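Local coordinates for protein separin (Saccharomyces cerevisiae, PDB 5U1T) that cleaves the cohesin subunit SCC1 at the onset of anaphase as a caspase-like cysteine protease, allowing chromosomes to segregate, at residues R934-W939 with N1036-K1041. Sequence-based numbering, arbitrary orientation.
Sequences RVHNMW and NHELSK
A histidine-carboxylate hydrogen bond between two helices, joining His936 on helix 927-946 to Glu1038 in the first turn of helix 1036-1054, illustrates how polar side chains can join two helices at a level where their backbones stand apart. The nearest CA atoms of the two segments, those of His936 and Lys1041, are 9.6 Å from each other, and side chains alone span the interval. His936 points toward the other helix, its CG anti to the carbonyl carbon (chi1 -64°), and presents the NE2 edge of its imidazole. Glu1038 comes from the opposite direction: its chain bends at chi2, which brings the carboxylate round to the ring edge. His936 NE2 donates to Glu1038 OE2 at 2.5 Å, near the plane of the ring and with an N-H...O angle of 158°, while the carboxylate itself is turned steeply, 73° from the imidazole. Lys1041, one turn further along, crosses the histidine at about a right angle, with NZ lying obliquely 3.2 Å from His936 CE1. The same ammonium forms a long salt bridge within its own helix, Lys1041 NZ to Glu1038 OE1 at 3.8 Å, so the two carboxylate oxygens serve different partners. Elsewhere the helices meet more directly, Val935 and Trp939 resting on Leu1045 of helix 1036-1054. An alanine in place of His936 would remove the imidazole and would probably leave Glu1038 OE2 without its mate across the interface and open a gap beside the lysine. Away from the catalytic centre, the contact gathers the carboxylate of a buried glutamate, an imidazole and an ammonium into one cluster; the carboxylate's negative charge would be expected to favour a protonated histidine, whereas the nearby lysine would tend to oppose it.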
ATOM      1  N   ARG A 934     -16.237   8.826 -29.007  1.00 60.19           N
ATOM      2  CA  ARG A 934     -17.242   9.447 -29.856  1.00 62.05           C
ATOM      3  C   ARG A 934     -16.784   9.429 -31.308  1.00 61.05           C
ATOM      4  O   ARG A 934     -17.525   9.006 -32.193  1.00 59.46           O
ATOM      5  CB  ARG A 934     -17.522  10.873 -29.385  1.00 59.27           C
ATOM      6  CG  ARG A 934     -18.454  11.657 -30.273  1.00 59.20           C
ATOM      7  CD  ARG A 934     -18.921  12.908 -29.567  1.00 55.48           C
ATOM      8  NE  ARG A 934     -19.647  12.543 -28.363  1.00 67.14           N
ATOM      9  CZ  ARG A 934     -19.653  13.261 -27.242  1.00 70.27           C
ATOM     10  NH1 ARG A 934     -20.339  12.844 -26.179  1.00 66.16           N
ATOM     11  NH2 ARG A 934     -18.966  14.400 -27.187  1.00 73.63           N
ATOM     12  N   VAL A 935     -15.544   9.869 -31.526  1.00 59.39           N
ATOM     13  CA  VAL A 935     -14.887   9.794 -32.826  1.00 60.29           C
ATOM     14  C   VAL A 935     -15.048   8.421 -33.450  1.00 60.55           C
ATOM     15  O   VAL A 935     -15.547   8.312 -34.553  1.00 60.83           O
ATOM     16  CB  VAL A 935     -13.385  10.133 -32.733  1.00 55.75           C
ATOM     17  CG1 VAL A 935     -12.654   9.661 -33.979  1.00 58.96           C
ATOM     18  CG2 VAL A 935     -13.192  11.627 -32.528  1.00 56.10           C
ATOM     19  N   HIS A 936     -14.649   7.370 -32.747  1.00 59.75           N
ATOM     20  CA  HIS A 936     -14.782   6.024 -33.301  1.00 62.96           C
ATOM     21  C   HIS A 936     -16.246   5.629 -33.525  1.00 58.44           C
ATOM     22  O   HIS A 936     -16.580   4.976 -34.510  1.00 64.26           O
ATOM     23  CB  HIS A 936     -14.081   4.999 -32.403  1.00 59.47           C
ATOM     24  CG  HIS A 936     -12.600   5.205 -32.309  1.00 64.96           C
ATOM     25  ND1 HIS A 936     -11.720   4.729 -33.258  1.00 64.40           N
ATOM     26  CD2 HIS A 936     -11.845   5.858 -31.392  1.00 61.83           C
ATOM     27  CE1 HIS A 936     -10.487   5.067 -32.922  1.00 65.87           C
ATOM     28  NE2 HIS A 936     -10.537   5.762 -31.800  1.00 66.27           N
ATOM     29  N   ASN A 937     -17.128   6.043 -32.633  1.00 58.58           N
ATOM     30  CA  ASN A 937     -18.532   5.720 -32.799  1.00 60.84           C
ATOM     31  C   ASN A 937     -19.122   6.460 -33.989  1.00 61.62           C
ATOM     32  O   ASN A 937     -19.968   5.936 -34.721  1.00 56.88           O
ATOM     33  CB  ASN A 937     -19.313   6.060 -31.534  1.00 65.42           C
ATOM     34  CG  ASN A 937     -19.149   5.021 -30.463  1.00 62.19           C
ATOM     35  OD1 ASN A 937     -18.926   3.848 -30.758  1.00 61.66           O
ATOM     36  ND2 ASN A 937     -19.262   5.441 -29.209  1.00 56.26           N
ATOM     37  N   MET A 938     -18.667   7.694 -34.150  1.00 58.32           N
ATOM     38  CA  MET A 938     -19.083   8.543 -35.237  1.00 56.02           C
ATOM     39  C   MET A 938     -18.598   7.933 -36.562  1.00 64.32           C
ATOM     40  O   MET A 938     -19.341   7.851 -37.540  1.00 65.62           O
ATOM     41  CB  MET A 938     -18.527   9.944 -35.020  1.00 64.99           C
ATOM     42  CG  MET A 938     -18.873  10.962 -36.075  1.00 67.97           C
ATOM     43  SD  MET A 938     -18.347  12.605 -35.494  1.00 89.78           S
ATOM     44  CE  MET A 938     -18.658  13.676 -36.927  1.00 73.18           C
ATOM     45  N   TRP A 939     -17.352   7.469 -36.572  1.00 62.85           N
ATOM     46  CA  TRP A 939     -16.805   6.788 -37.729  1.00 63.27           C
ATOM     47  C   TRP A 939     -17.580   5.506 -38.104  1.00 66.04           C
ATOM     48  O   TRP A 939     -17.976   5.362 -39.252  1.00 67.60           O
ATOM     49  CB  TRP A 939     -15.325   6.449 -37.519  1.00 60.94           C
ATOM     50  CG  TRP A 939     -14.797   5.787 -38.716  1.00 62.11           C
ATOM     51  CD1 TRP A 939     -14.535   4.458 -38.882  1.00 71.12           C
ATOM     52  CD2 TRP A 939     -14.549   6.405 -39.972  1.00 62.86           C
ATOM     53  NE1 TRP A 939     -14.103   4.217 -40.162  1.00 70.20           N
ATOM     54  CE2 TRP A 939     -14.109   5.399 -40.852  1.00 63.47           C
ATOM     55  CE3 TRP A 939     -14.644   7.719 -40.435  1.00 64.41           C
ATOM     56  CZ2 TRP A 939     -13.764   5.663 -42.165  1.00 71.31           C
ATOM     57  CZ3 TRP A 939     -14.300   7.984 -41.737  1.00 70.63           C
ATOM     58  CH2 TRP A 939     -13.864   6.961 -42.594  1.00 71.70           C
ATOM     59  N   ASN A1036       0.203   6.398 -28.177  1.00 55.69           N
ATOM     60  CA  ASN A1036       0.738   6.341 -29.520  1.00 53.41           C
ATOM     61  C   ASN A1036      -0.108   5.522 -30.486  1.00 58.25           C
ATOM     62  O   ASN A1036      -0.289   5.929 -31.633  1.00 59.22           O
ATOM     63  CB  ASN A1036       2.159   5.796 -29.510  1.00 52.45           C
ATOM     64  CG  ASN A1036       2.961   6.272 -30.712  1.00 58.95           C
ATOM     65  OD1 ASN A1036       3.211   7.474 -30.866  1.00 53.48           O
ATOM     66  ND2 ASN A1036       3.355   5.333 -31.576  1.00 56.07           N
ATOM     67  N   HIS A1037      -0.652   4.399 -30.035  1.00 49.58           N
ATOM     68  CA  HIS A1037      -1.430   3.566 -30.933  1.00 53.41           C
ATOM     69  C   HIS A1037      -2.747   4.254 -31.339  1.00 59.29           C
ATOM     70  O   HIS A1037      -3.276   4.009 -32.418  1.00 54.67           O
ATOM     71  CB  HIS A1037      -1.703   2.203 -30.303  1.00 52.46           C
ATOM     72  CG  HIS A1037      -2.636   1.343 -31.099  1.00 60.21           C
ATOM     73  ND1 HIS A1037      -2.218   0.593 -32.182  1.00 63.62           N
ATOM     74  CD2 HIS A1037      -3.966   1.121 -30.979  1.00 57.00           C
ATOM     75  CE1 HIS A1037      -3.253  -0.051 -32.691  1.00 63.53           C
ATOM     76  NE2 HIS A1037      -4.323   0.242 -31.970  1.00 63.51           N
ATOM     77  N   GLU A1038      -3.263   5.118 -30.467  1.00 61.10           N
ATOM     78  CA  GLU A1038      -4.454   5.892 -30.780  1.00 61.61           C
ATOM     79  C   GLU A1038      -4.103   7.067 -31.700  1.00 62.54           C
ATOM     80  O   GLU A1038      -4.904   7.456 -32.558  1.00 61.57           O
ATOM     81  CB  GLU A1038      -5.133   6.402 -29.502  1.00 51.56           C
ATOM     82  CG  GLU A1038      -6.448   7.141 -29.755  1.00 54.03           C
ATOM     83  CD  GLU A1038      -7.501   6.266 -30.443  1.00 63.87           C
ATOM     84  OE1 GLU A1038      -7.445   5.028 -30.286  1.00 64.78           O
ATOM     85  OE2 GLU A1038      -8.383   6.805 -31.151  1.00 64.15           O
ATOM     86  N   LEU A1039      -2.913   7.636 -31.506  1.00 59.87           N
ATOM     87  CA  LEU A1039      -2.444   8.735 -32.339  1.00 59.39           C
ATOM     88  C   LEU A1039      -2.293   8.232 -33.758  1.00 58.21           C
ATOM     89  O   LEU A1039      -2.465   8.964 -34.704  1.00 63.30           O
ATOM     90  CB  LEU A1039      -1.116   9.301 -31.827  1.00 52.66           C
ATOM     91  CG  LEU A1039      -0.506  10.442 -32.643  1.00 55.08           C
ATOM     92  CD1 LEU A1039      -1.392  11.681 -32.640  1.00 56.33           C
ATOM     93  CD2 LEU A1039       0.911  10.778 -32.170  1.00 56.38           C
ATOM     94  N   SER A1040      -1.983   6.954 -33.878  1.00 61.17           N
ATOM     95  CA  SER A1040      -1.812   6.299 -35.150  1.00 57.83           C
ATOM     96  C   SER A1040      -3.149   6.165 -35.890  1.00 60.41           C
ATOM     97  O   SER A1040      -3.274   6.552 -37.068  1.00 66.82           O
ATOM     98  CB  SER A1040      -1.160   4.942 -34.910  1.00 56.86           C
ATOM     99  OG  SER A1040      -1.308   4.073 -36.011  1.00 72.02           O
ATOM    100  N   LYS A1041      -4.144   5.632 -35.189  1.00 57.07           N
ATOM    101  CA  LYS A1041      -5.483   5.446 -35.718  1.00 56.35           C
ATOM    102  C   LYS A1041      -6.199   6.764 -36.011  1.00 57.38           C
ATOM    103  O   LYS A1041      -6.929   6.869 -36.987  1.00 58.22           O
ATOM    104  CB  LYS A1041      -6.308   4.616 -34.741  1.00 55.24           C
ATOM    105  CG  LYS A1041      -5.757   3.225 -34.548  1.00 58.29           C
ATOM    106  CD  LYS A1041      -6.784   2.303 -33.929  1.00 63.41           C
ATOM    107  CE  LYS A1041      -7.522   2.992 -32.789  1.00 65.87           C
ATOM    108  NZ  LYS A1041      -8.876   2.376 -32.557  1.00 75.87           N
TER